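Local coordinates for protein Hia (Adhesin) (Haemophilus influenzae, PDB 3EMF) that probably mediates attachment of the bacterium to host cells as a trimeric autotransporter adhesin of the outer membrane, of which this chain is the binding domain BD2, at residues Lys8-Gly13 with Leu41-Ala46; Ala15-Thr20 with Glu28-Glu33; Thr101-Ser104 with His109-Thr112. All coordinates share one frame; numbering follows the deposited sequence.

Interaction 1 of 3, residues Lys8-Gly13 with Leu41-Ala46; sequences KLKAYG and LNEKNA
The two loops come closest at Leu9 and Leu41, whose CA atoms lie 6.9 Å apart, and neither forms a regular helix or strand here. No direct hydrogen bond crosses between 8-13 and 41-46. The backbone of 8-13 bonds instead to residues just before the second segment: Lys10 pairs with Asn40, and Tyr12 with Gly37 and Leu38. Two waters bridge the separation. One accepts from Lys10 N at 2.7 Å and donates to Glu43 OE1 at 2.8 Å; the other accepts from Leu41 N at 3.1 Å and also hydrogen-bonds Tyr12 OH at 3.0 Å.

Direct packing is of two kinds. The leucines meet through single methyls, Leu9 CD1 against Leu41 CD2 at 4.0 Å, although the CB of Leu41 points away from the first loop; it is the end of the side chain that swings back. Glu43, in contrast, has its CB directed at 8-13, and its chain runs out extended from a CG lying opposite the backbone N (chi1 -159°). Its carboxylate therefore lies over the aliphatic middle of Lys10, with OE1 3.2 Å from Lys10 CD. The lysine bends only at its last torsion (chi4 -62°), and NZ ends 5.1 Å from Glu43 OE1. The opposite charges are near but form no salt bridge, so the lysine serves chiefly as hydrocarbon here, while the water on Lys10 N supplies OE1 with a donor.

The leucine side of the contact also faces a second subunit: Leu9 packs on Val60 of that chain and Leu41 on its His86, while Leu41 O accepts from its Arg64. The contact thus joins, partly through water, the two loops flanking helix 24-30 in the HiaBD2 N-terminal (GIN) domain, beside a neighbouring subunit of the trimeric adhesin.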
ATOM      1  N   LYS A   8       5.656 -19.843   7.087  1.00 41.50           N
ATOM      2  CA  LYS A   8       4.428 -20.615   6.885  1.00 36.71           C
ATOM      3  C   LYS A   8       3.219 -19.761   6.502  1.00 35.97           C
ATOM      4  O   LYS A   8       2.111 -20.268   6.417  1.00 45.18           O
ATOM      5  CB  LYS A   8       4.100 -21.429   8.146  1.00 36.83           C
ATOM      6  CG  LYS A   8       4.819 -22.764   8.268  1.00 49.36           C
ATOM      7  CD  LYS A   8       4.517 -23.397   9.631  1.00 63.85           C
ATOM      8  CE  LYS A   8       5.008 -24.838   9.729  1.00 78.38           C
ATOM      9  NZ  LYS A   8       4.491 -25.532  10.956  1.00 80.03           N
ATOM     10  N   LEU A   9       3.434 -18.470   6.261  1.00 29.92           N
ATOM     11  CA  LEU A   9       2.356 -17.579   5.830  1.00 22.52           C
ATOM     12  C   LEU A   9       1.639 -18.057   4.572  1.00 29.19           C
ATOM     13  O   LEU A   9       2.274 -18.430   3.577  1.00 29.79           O
ATOM     14  CB  LEU A   9       2.887 -16.161   5.570  1.00 22.11           C
ATOM     15  CG  LEU A   9       3.428 -15.390   6.773  1.00 22.37           C
ATOM     16  CD1 LEU A   9       4.129 -14.090   6.312  1.00 23.20           C
ATOM     17  CD2 LEU A   9       2.308 -15.110   7.786  1.00 27.64           C
ATOM     18  N   LYS A  10       0.313 -17.993   4.611  1.00 28.89           N
ATOM     19  CA  LYS A  10      -0.508 -18.355   3.455  1.00 29.00           C
ATOM     20  C   LYS A  10      -1.103 -17.098   2.854  1.00 28.98           C
ATOM     21  O   LYS A  10      -1.012 -16.013   3.428  1.00 29.92           O
ATOM     22  CB  LYS A  10      -1.645 -19.292   3.863  1.00 34.32           C
ATOM     23  CG  LYS A  10      -1.227 -20.474   4.725  1.00 40.54           C
ATOM     24  CD  LYS A  10      -2.445 -21.275   5.187  1.00 57.79           C
ATOM     25  CE  LYS A  10      -2.045 -22.399   6.140  1.00 68.03           C
ATOM     26  NZ  LYS A  10      -1.145 -23.396   5.482  1.00 74.84           N
ATOM     27  N   ALA A  11      -1.714 -17.259   1.691  1.00 26.96           N
ATOM     28  CA  ALA A  11      -2.450 -16.191   1.058  1.00 29.03           C
ATOM     29  C   ALA A  11      -3.928 -16.417   1.313  1.00 29.19           C
ATOM     30  O   ALA A  11      -4.370 -17.543   1.525  1.00 27.31           O
ATOM     31  CB  ALA A  11      -2.172 -16.193  -0.436  1.00 32.30           C
ATOM     32  N   TYR A  12      -4.703 -15.350   1.284  1.00 22.57           N
ATOM     33  CA  TYR A  12      -6.135 -15.520   1.273  1.00 26.28           C
ATOM     34  C   TYR A  12      -6.525 -16.339   0.042  1.00 24.98           C
ATOM     35  O   TYR A  12      -5.915 -16.197  -1.024  1.00 25.92           O
ATOM     36  CB  TYR A  12      -6.821 -14.177   1.240  1.00 25.24           C
ATOM     37  CG  TYR A  12      -6.730 -13.467   2.558  1.00 28.41           C
ATOM     38  CD1 TYR A  12      -7.394 -13.953   3.671  1.00 20.10           C
ATOM     39  CD2 TYR A  12      -5.955 -12.319   2.698  1.00 32.84           C
ATOM     40  CE1 TYR A  12      -7.302 -13.306   4.893  1.00 33.79           C
ATOM     41  CE2 TYR A  12      -5.864 -11.666   3.905  1.00 31.84           C
ATOM     42  CZ  TYR A  12      -6.537 -12.154   4.997  1.00 35.01           C
ATOM     43  OH  TYR A  12      -6.441 -11.491   6.207  1.00 34.25           O
ATOM     44  N   GLY A  13      -7.521 -17.205   0.211  1.00 23.58           N
ATOM     45  CA  GLY A  13      -7.994 -18.088  -0.858  1.00 22.26           C
ATOM     46  C   GLY A  13      -7.393 -19.473  -0.775  1.00 35.64           C
ATOM     47  O   GLY A  13      -7.846 -20.386  -1.464  1.00 37.22           O
ATOM     48  N   LEU A  41      -1.783 -12.206   6.854  1.00 27.67           N
ATOM     49  CA  LEU A  41      -0.891 -11.931   7.968  1.00 35.59           C
ATOM     50  C   LEU A  41      -1.506 -12.302   9.312  1.00 41.02           C
ATOM     51  O   LEU A  41      -0.793 -12.498  10.295  1.00 46.55           O
ATOM     52  CB  LEU A  41      -0.456 -10.458   7.952  1.00 35.73           C
ATOM     53  CG  LEU A  41       0.622 -10.113   6.924  1.00 34.27           C
ATOM     54  CD1 LEU A  41       0.904  -8.615   6.933  1.00 34.37           C
ATOM     55  CD2 LEU A  41       1.900 -10.896   7.195  1.00 29.97           C
ATOM     56  N   ASN A  42      -2.825 -12.427   9.353  1.00 39.89           N
ATOM     57  CA  ASN A  42      -3.519 -12.546  10.632  1.00 38.85           C
ATOM     58  C   ASN A  42      -4.099 -13.928  10.929  1.00 40.80           C
ATOM     59  O   ASN A  42      -5.067 -14.046  11.685  1.00 44.13           O
ATOM     60  CB  ASN A  42      -4.620 -11.493  10.711  1.00 36.16           C
ATOM     61  CG  ASN A  42      -4.978 -11.140  12.136  1.00 58.19           C
ATOM     62  OD1 ASN A  42      -6.144 -10.905  12.456  1.00 70.75           O
ATOM     63  ND2 ASN A  42      -3.978 -11.116  13.009  1.00 55.13           N
ATOM     64  N   GLU A  43      -3.501 -14.970  10.356  1.00 34.31           N
ATOM     65  CA  GLU A  43      -4.004 -16.335  10.547  1.00 38.04           C
ATOM     66  C   GLU A  43      -3.667 -16.911  11.932  1.00 42.34           C
ATOM     67  O   GLU A  43      -2.522 -16.861  12.390  1.00 39.23           O
ATOM     68  CB  GLU A  43      -3.507 -17.268   9.437  1.00 39.93           C
ATOM     69  CG  GLU A  43      -4.357 -18.538   9.260  1.00 50.51           C
ATOM     70  CD  GLU A  43      -3.945 -19.377   8.045  1.00 64.99           C
ATOM     71  OE1 GLU A  43      -2.924 -19.046   7.405  1.00 63.10           O
ATOM     72  OE2 GLU A  43      -4.640 -20.371   7.731  1.00 74.99           O
ATOM     73  N   LYS A  44      -4.679 -17.476  12.579  1.00 43.25           N
ATOM     74  CA  LYS A  44      -4.553 -17.957  13.959  1.00 46.44           C
ATOM     75  C   LYS A  44      -4.667 -19.469  14.057  1.00 49.34           C
ATOM     76  O   LYS A  44      -5.134 -20.130  13.117  1.00 48.77           O
ATOM     77  CB  LYS A  44      -5.621 -17.299  14.829  1.00 43.52           C
ATOM     78  CG  LYS A  44      -5.297 -15.864  15.152  1.00 52.28           C
ATOM     79  CD  LYS A  44      -6.513 -15.106  15.617  1.00 63.97           C
ATOM     80  CE  LYS A  44      -6.079 -13.875  16.390  1.00 67.12           C
ATOM     81  NZ  LYS A  44      -4.969 -13.190  15.694  1.00 60.18           N
ATOM     82  N   ASN A  45      -4.239 -20.026  15.186  1.00 49.34           N
ATOM     83  CA  ASN A  45      -4.436 -21.457  15.430  1.00 60.07           C
ATOM     84  C   ASN A  45      -5.597 -21.707  16.396  1.00 58.45           C
ATOM     85  O   ASN A  45      -6.400 -20.806  16.652  1.00 54.62           O
ATOM     86  CB  ASN A  45      -3.148 -22.136  15.909  1.00 66.33           C
ATOM     87  CG  ASN A  45      -2.534 -21.451  17.119  1.00 63.21           C
ATOM     88  OD1 ASN A  45      -1.313 -21.435  17.277  1.00 68.38           O
ATOM     89  ND2 ASN A  45      -3.374 -20.872  17.970  1.00 53.28           N
ATOM     90  N   ALA A  46      -5.704 -22.924  16.914  1.00 68.46           N
ATOM     91  CA  ALA A  46      -6.762 -23.234  17.875  1.00 74.26           C
ATOM     92  C   ALA A  46      -6.716 -22.288  19.080  1.00 74.31           C
ATOM     93  O   ALA A  46      -7.754 -21.937  19.645  1.00 71.31           O
ATOM     94  CB  ALA A  46      -6.663 -24.677  18.328  1.00 72.38           C
TER
HETATM   95  O   HOH W   1      -1.060 -17.063   6.786  1.00 34.97           O
HETATM   96  O   HOH W   2      -3.876  -9.991   6.665  1.00 22.73           O

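Interaction 2 of 3, residues Ala15-Thr20 with Glu28-Glu33; sequences ANFNFT and EKQVQE
The Phe17 ring and the Gln30 side-chain amide lie stacked, their planes 19° apart, as the two side chains run antiparallel along one another. Gln30 CB sits over the rim of that same face of Phe17, and Gln30 CG makes an off-centre CH-pi contact, 4.1 Å from the centroid of the Phe17 ring. At the edge of Phe17, in its plane, comes Phe19 CD1; in turn, Phe17 CD2 lies over the centre of one Phe19 face, 3.9 Å above it. Gln30 and Val31 meet Phe19 obliquely, with Phe19 CZ 4.0 Å from Val31 CG1. Gln30 CG sits in the angle between the two rings, 3.7 Å from both Phe17 CD2 and Phe19 CZ.

A bend at chi2 (75°) lays the glutamine amide along the base of Phe17, where NE2 comes 3.3 Å from Phe17 CB. Backbone holds both ends of the amide: NE2 donates to Asp14 O, and OE1 accepts from Gly13 N. A water donates to Phe17 O at 2.8 Å and to Ala15 O, joining these carbonyls firmly and Gln30 NE2 only weakly. Beyond Gln30, Gln32 NE2 donates to Glu28 O at 2.8 Å, closing the chain back on the helix.

What results is a loop folded against the last turn of helix 24-30, with a buried glutamine stacked on Phe17 and flanked by the exposed Phe19, within the HiaBD2 N-terminal (GIN) domain.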
ATOM      1  N   ALA A  15      -6.712 -23.129   0.305  1.00 39.13           N
ATOM      2  CA  ALA A  15      -7.733 -24.118   0.666  1.00 44.90           C
ATOM      3  C   ALA A  15      -7.723 -24.581   2.121  1.00 50.24           C
ATOM      4  O   ALA A  15      -8.766 -24.961   2.652  1.00 53.70           O
ATOM      5  CB  ALA A  15      -7.648 -25.329  -0.259  1.00 46.29           C
ATOM      6  N   ASN A  16      -6.563 -24.596   2.766  1.00 52.14           N
ATOM      7  CA  ASN A  16      -6.525 -25.146   4.129  1.00 63.51           C
ATOM      8  C   ASN A  16      -6.590 -24.121   5.266  1.00 55.33           C
ATOM      9  O   ASN A  16      -6.166 -24.394   6.387  1.00 53.88           O
ATOM     10  CB  ASN A  16      -5.373 -26.143   4.321  1.00 78.83           C
ATOM     11  CG  ASN A  16      -4.112 -25.733   3.594  1.00 86.62           C
ATOM     12  OD1 ASN A  16      -3.834 -24.545   3.419  1.00 86.06           O
ATOM     13  ND2 ASN A  16      -3.333 -26.723   3.168  1.00 88.01           N
ATOM     14  N   PHE A  17      -7.120 -22.944   4.958  1.00 51.66           N
ATOM     15  CA  PHE A  17      -7.442 -21.948   5.968  1.00 48.95           C
ATOM     16  C   PHE A  17      -8.558 -22.546   6.792  1.00 51.03           C
ATOM     17  O   PHE A  17      -9.481 -23.153   6.242  1.00 46.42           O
ATOM     18  CB  PHE A  17      -7.908 -20.657   5.295  1.00 48.73           C
ATOM     19  CG  PHE A  17      -8.494 -19.640   6.242  1.00 45.88           C
ATOM     20  CD1 PHE A  17      -7.701 -18.654   6.788  1.00 43.39           C
ATOM     21  CD2 PHE A  17      -9.844 -19.655   6.555  1.00 42.53           C
ATOM     22  CE1 PHE A  17      -8.235 -17.707   7.647  1.00 43.73           C
ATOM     23  CE2 PHE A  17     -10.386 -18.713   7.406  1.00 37.51           C
ATOM     24  CZ  PHE A  17      -9.580 -17.737   7.953  1.00 45.27           C
ATOM     25  N   ASN A  18      -8.475 -22.402   8.110  1.00 40.40           N
ATOM     26  CA  ASN A  18      -9.463 -23.032   8.979  1.00 44.05           C
ATOM     27  C   ASN A  18     -10.434 -22.023   9.563  1.00 45.26           C
ATOM     28  O   ASN A  18     -10.073 -21.209  10.429  1.00 35.91           O
ATOM     29  CB  ASN A  18      -8.782 -23.796  10.108  1.00 51.61           C
ATOM     30  CG  ASN A  18      -9.777 -24.377  11.094  1.00 58.74           C
ATOM     31  OD1 ASN A  18     -10.647 -23.673  11.608  1.00 62.26           O
ATOM     32  ND2 ASN A  18      -9.650 -25.665  11.367  1.00 57.34           N
ATOM     33  N   PHE A  19     -11.676 -22.104   9.108  1.00 37.26           N
ATOM     34  CA  PHE A  19     -12.678 -21.113   9.474  1.00 47.70           C
ATOM     35  C   PHE A  19     -12.980 -21.049  10.971  1.00 48.76           C
ATOM     36  O   PHE A  19     -13.230 -19.966  11.514  1.00 54.29           O
ATOM     37  CB  PHE A  19     -13.947 -21.319   8.650  1.00 48.67           C
ATOM     38  CG  PHE A  19     -13.769 -20.969   7.213  1.00 42.40           C
ATOM     39  CD1 PHE A  19     -13.863 -19.655   6.792  1.00 44.16           C
ATOM     40  CD2 PHE A  19     -13.458 -21.941   6.292  1.00 40.71           C
ATOM     41  CE1 PHE A  19     -13.684 -19.323   5.470  1.00 35.88           C
ATOM     42  CE2 PHE A  19     -13.281 -21.616   4.967  1.00 36.60           C
ATOM     43  CZ  PHE A  19     -13.394 -20.311   4.556  1.00 35.00           C
ATOM     44  N   THR A  20     -12.929 -22.196  11.637  1.00 49.24           N
ATOM     45  CA  THR A  20     -13.212 -22.272  13.070  1.00 58.20           C
ATOM     46  C   THR A  20     -12.283 -21.396  13.906  1.00 58.70           C
ATOM     47  O   THR A  20     -12.729 -20.674  14.804  1.00 56.23           O
ATOM     48  CB  THR A  20     -13.097 -23.721  13.590  1.00 69.33           C
ATOM     49  OG1 THR A  20     -14.218 -24.486  13.134  1.00 75.69           O
ATOM     50  CG2 THR A  20     -13.073 -23.742  15.110  1.00 72.66           C
ATOM     51  N   GLU A  28     -14.232 -13.479   5.957  1.00 33.37           N
ATOM     52  CA  GLU A  28     -14.791 -12.637   4.893  1.00 41.65           C
ATOM     53  C   GLU A  28     -13.767 -12.324   3.805  1.00 33.68           C
ATOM     54  O   GLU A  28     -14.099 -12.255   2.622  1.00 36.14           O
ATOM     55  CB  GLU A  28     -15.378 -11.332   5.463  1.00 47.44           C
ATOM     56  CG  GLU A  28     -16.644 -11.531   6.303  1.00 54.57           C
ATOM     57  CD  GLU A  28     -17.281 -10.221   6.785  1.00 59.63           C
ATOM     58  OE1 GLU A  28     -16.561  -9.207   6.944  1.00 64.82           O
ATOM     59  OE2 GLU A  28     -18.514 -10.214   7.004  1.00 54.63           O
ATOM     60  N   LYS A  29     -12.517 -12.137   4.201  1.00 26.54           N
ATOM     61  CA  LYS A  29     -11.468 -11.929   3.229  1.00 19.85           C
ATOM     62  C   LYS A  29     -11.113 -13.225   2.506  1.00 24.96           C
ATOM     63  O   LYS A  29     -10.864 -13.233   1.303  1.00 26.17           O
ATOM     64  CB  LYS A  29     -10.217 -11.342   3.894  1.00 21.18           C
ATOM     65  CG  LYS A  29     -10.472  -9.936   4.416  1.00 22.88           C
ATOM     66  CD  LYS A  29      -9.241  -9.350   5.151  1.00 27.05           C
ATOM     67  CE  LYS A  29      -9.605  -8.034   5.852  1.00 28.88           C
ATOM     68  NZ  LYS A  29      -8.392  -7.297   6.399  1.00 32.82           N
ATOM     69  N   GLN A  30     -11.073 -14.309   3.259  1.00 26.75           N
ATOM     70  CA  GLN A  30     -10.684 -15.604   2.717  1.00 25.96           C
ATOM     71  C   GLN A  30     -11.538 -16.011   1.518  1.00 28.11           C
ATOM     72  O   GLN A  30     -11.030 -16.629   0.570  1.00 27.60           O
ATOM     73  CB  GLN A  30     -10.732 -16.660   3.826  1.00 24.74           C
ATOM     74  CG  GLN A  30     -10.702 -18.111   3.350  1.00 31.07           C
ATOM     75  CD  GLN A  30      -9.337 -18.566   2.875  1.00 29.51           C
ATOM     76  OE1 GLN A  30      -8.377 -17.800   2.873  1.00 25.82           O
ATOM     77  NE2 GLN A  30      -9.258 -19.826   2.422  1.00 27.33           N
ATOM     78  N   VAL A  31     -12.822 -15.650   1.536  1.00 28.40           N
ATOM     79  CA  VAL A  31     -13.772 -16.140   0.514  1.00 25.63           C
ATOM     80  C   VAL A  31     -14.029 -15.173  -0.635  1.00 26.41           C
ATOM     81  O   VAL A  31     -14.762 -15.510  -1.584  1.00 27.22           O
ATOM     82  CB  VAL A  31     -15.144 -16.496   1.127  1.00 30.23           C
ATOM     83  CG1 VAL A  31     -15.013 -17.616   2.137  1.00 26.48           C
ATOM     84  CG2 VAL A  31     -15.786 -15.244   1.764  1.00 29.87           C
ATOM     85  N   GLN A  32     -13.441 -13.974  -0.562  1.00 25.60           N
ATOM     86  CA  GLN A  32     -13.586 -12.986  -1.630  1.00 26.19           C
ATOM     87  C   GLN A  32     -12.463 -13.036  -2.680  1.00 28.48           C
ATOM     88  O   GLN A  32     -11.280 -12.952  -2.341  1.00 26.88           O
ATOM     89  CB  GLN A  32     -13.676 -11.575  -1.034  1.00 28.18           C
ATOM     90  CG  GLN A  32     -14.966 -11.303  -0.287  1.00 30.45           C
ATOM     91  CD  GLN A  32     -14.998  -9.894   0.280  1.00 46.05           C
ATOM     92  OE1 GLN A  32     -15.364  -8.944  -0.415  1.00 56.30           O
ATOM     93  NE2 GLN A  32     -14.612  -9.754   1.547  1.00 42.51           N
ATOM     94  N   GLU A  33     -12.842 -13.153  -3.954  1.00 27.55           N
ATOM     95  CA  GLU A  33     -11.871 -13.166  -5.044  1.00 25.96           C
ATOM     96  C   GLU A  33     -10.974 -11.921  -4.987  1.00 28.75           C
ATOM     97  O   GLU A  33      -9.822 -11.969  -5.394  1.00 29.39           O
ATOM     98  CB  GLU A  33     -12.565 -13.235  -6.416  1.00 27.00           C
ATOM     99  CG  GLU A  33     -13.342 -14.532  -6.677  1.00 31.09           C
TER
HETATM  100  O   HOH W   3     -10.563 -22.743   3.653  1.00 48.10           O

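Interaction 3 of 3, residues Thr101-Ser104 with His109-Thr112; sequences TSTS and HTIT
Thr101 pairs with Thr112 and Thr103 with Thr110 through four backbone hydrogen bonds, two to each pair. Thr112 N reaches Thr101 O at 2.8 Å and Thr101 N reaches Thr112 O at 3.1 Å; the Thr103-Thr110 pair matches this, with Thr110 N to Thr103 O at 2.9 Å and Thr103 N to Thr110 O at 3.1 Å. The intervening pairs, Ser102 with Ile111 and Ser104 with His109, are non-hydrogen-bonded. There the alpha carbons add CA-H...O contacts, among them Ser102 CA to Thr110 O at 3.1 Å. The strand segments run antiparallel, their directions 165° apart.

Apolar packing between the two strands is slight on the face carrying Ser102, Ser104, His109 and Ile111, where Ser102 CB touches Ile111 CD1 at 3.6 Å. His109 and Ile111 are nonetheless buried, packing on Gln83 and Phe92 of the third subunit.

Water works on the threonine face. Thr103 and Thr110 stand next to each other with the same heading, and share a water that sits 3.2 Å from Thr103 OG1 and 2.9 Å from Thr110 OG1. With chi1 near 66°, Thr103 OG1 stands between its own backbone N and carbonyl carbon, leaning over Thr110 CB. A second water links Thr101 OG1 to Thr112 O.

The third subunit adds polar partners. Ser102 OG bonds Ser72 OG of that chain, and residues 109-112 pair in parallel with one of its strands. This beta hairpin, 99-105 with 108-114, is therefore one piece of a larger sheet, consistent with the intersubunit sheets of a trimeric Trp-ring domain.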
ATOM      1  N   THR A 101      -7.937  16.782  -9.712  1.00 34.68           N
ATOM      2  CA  THR A 101      -6.609  17.371  -9.714  1.00 37.89           C
ATOM      3  C   THR A 101      -5.843  16.842  -8.506  1.00 41.23           C
ATOM      4  O   THR A 101      -6.449  16.331  -7.560  1.00 39.32           O
ATOM      5  CB  THR A 101      -6.688  18.911  -9.626  1.00 48.11           C
ATOM      6  OG1 THR A 101      -7.598  19.278  -8.580  1.00 55.91           O
ATOM      7  CG2 THR A 101      -7.187  19.515 -10.946  1.00 51.74           C
ATOM      8  N   SER A 102      -4.518  16.964  -8.536  1.00 35.63           N
ATOM      9  CA  SER A 102      -3.692  16.505  -7.425  1.00 30.44           C
ATOM     10  C   SER A 102      -2.509  17.416  -7.131  1.00 39.74           C
ATOM     11  O   SER A 102      -2.043  18.167  -7.995  1.00 37.57           O
ATOM     12  CB  SER A 102      -3.199  15.067  -7.632  1.00 35.99           C
ATOM     13  OG  SER A 102      -2.423  14.925  -8.812  1.00 42.24           O
ATOM     14  N   THR A 103      -2.040  17.328  -5.894  1.00 29.99           N
ATOM     15  CA  THR A 103      -0.876  18.052  -5.422  1.00 44.30           C
ATOM     16  C   THR A 103      -0.109  17.080  -4.541  1.00 39.01           C
ATOM     17  O   THR A 103      -0.699  16.154  -4.005  1.00 33.43           O
ATOM     18  CB  THR A 103      -1.277  19.258  -4.552  1.00 47.74           C
ATOM     19  OG1 THR A 103      -1.884  18.782  -3.348  1.00 53.24           O
ATOM     20  CG2 THR A 103      -2.268  20.154  -5.276  1.00 52.37           C
ATOM     21  N   SER A 104       1.199  17.290  -4.400  1.00 40.35           N
ATOM     22  CA  SER A 104       2.032  16.487  -3.508  1.00 48.53           C
ATOM     23  C   SER A 104       3.043  17.361  -2.765  1.00 53.36           C
ATOM     24  O   SER A 104       3.590  18.304  -3.329  1.00 55.84           O
ATOM     25  CB  SER A 104       2.771  15.388  -4.283  1.00 54.03           C
ATOM     26  OG  SER A 104       1.955  14.242  -4.451  1.00 65.88           O
ATOM     27  N   HIS A 109      -0.166  13.665  -0.039  1.00 25.65           N
ATOM     28  CA  HIS A 109      -0.711  13.713  -1.383  1.00 27.11           C
ATOM     29  C   HIS A 109      -2.187  14.074  -1.297  1.00 31.37           C
ATOM     30  O   HIS A 109      -2.900  13.595  -0.414  1.00 33.02           O
ATOM     31  CB  HIS A 109      -0.498  12.342  -2.063  1.00 29.72           C
ATOM     32  CG  HIS A 109       0.906  11.827  -1.938  1.00 32.97           C
ATOM     33  ND1 HIS A 109       1.264  10.845  -1.036  1.00 28.59           N
ATOM     34  CD2 HIS A 109       2.049  12.190  -2.571  1.00 24.13           C
ATOM     35  CE1 HIS A 109       2.564  10.614  -1.130  1.00 31.40           C
ATOM     36  NE2 HIS A 109       3.061  11.414  -2.058  1.00 32.58           N
ATOM     37  N   THR A 110      -2.647  14.935  -2.196  1.00 30.68           N
ATOM     38  CA  THR A 110      -4.042  15.365  -2.177  1.00 31.52           C
ATOM     39  C   THR A 110      -4.732  15.184  -3.522  1.00 35.01           C
ATOM     40  O   THR A 110      -4.255  15.669  -4.545  1.00 34.49           O
ATOM     41  CB  THR A 110      -4.159  16.846  -1.772  1.00 34.43           C
ATOM     42  OG1 THR A 110      -3.585  17.013  -0.481  1.00 34.53           O
ATOM     43  CG2 THR A 110      -5.621  17.287  -1.724  1.00 42.75           C
ATOM     44  N   ILE A 111      -5.850  14.473  -3.514  1.00 32.82           N
ATOM     45  CA  ILE A 111      -6.700  14.408  -4.678  1.00 31.40           C
ATOM     46  C   ILE A 111      -7.946  15.246  -4.433  1.00 27.16           C
ATOM     47  O   ILE A 111      -8.631  15.079  -3.430  1.00 29.63           O
ATOM     48  CB  ILE A 111      -7.120  12.967  -5.012  1.00 32.89           C
ATOM     49  CG1 ILE A 111      -5.905  12.044  -5.052  1.00 30.30           C
ATOM     50  CG2 ILE A 111      -7.848  12.961  -6.338  1.00 30.91           C
ATOM     51  CD1 ILE A 111      -5.032  12.241  -6.279  1.00 36.12           C
ATOM     52  N   THR A 112      -8.232  16.152  -5.360  1.00 26.03           N
ATOM     53  CA  THR A 112      -9.303  17.112  -5.176  1.00 30.12           C
ATOM     54  C   THR A 112     -10.350  16.951  -6.256  1.00 38.07           C
ATOM     55  O   THR A 112     -10.017  16.832  -7.436  1.00 41.87           O
ATOM     56  CB  THR A 112      -8.753  18.541  -5.250  1.00 36.90           C
ATOM     57  OG1 THR A 112      -7.751  18.713  -4.245  1.00 40.50           O
ATOM     58  CG2 THR A 112      -9.878  19.567  -5.048  1.00 45.69           C
TER
HETATM   59  O   HOH W   4     -10.308  19.495  -8.902  1.00 44.53           O
HETATM   60  O   HOH W   5      -0.703  17.630  -0.590  1.00 44.54           O

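In the fold
Interactions 1 and 2 form one compact unit, their centres 9 Å apart, with 15-20 and 28-33 nested inside the loop that 8-13 and 41-46 close. They touch directly: Gly13 N probably hydrogen-bonds Gln30 OE1 at 2.9 Å, and Glu43 OE2 packs 3.6 Å from Phe17 CD1. The glutamine at the heart of interaction 2 thus also holds the end of 8-13. Interaction 3 stands apart, across the chain's centre, with its own centre 36 Å from each of the others and nearest atoms about 21 Å from interaction 1. The first two belong to the N-terminal HiaBD2 (GIN) domain and the third to the Trp ring domain; neighbouring subunits reach all three, interaction 2 through Lys29.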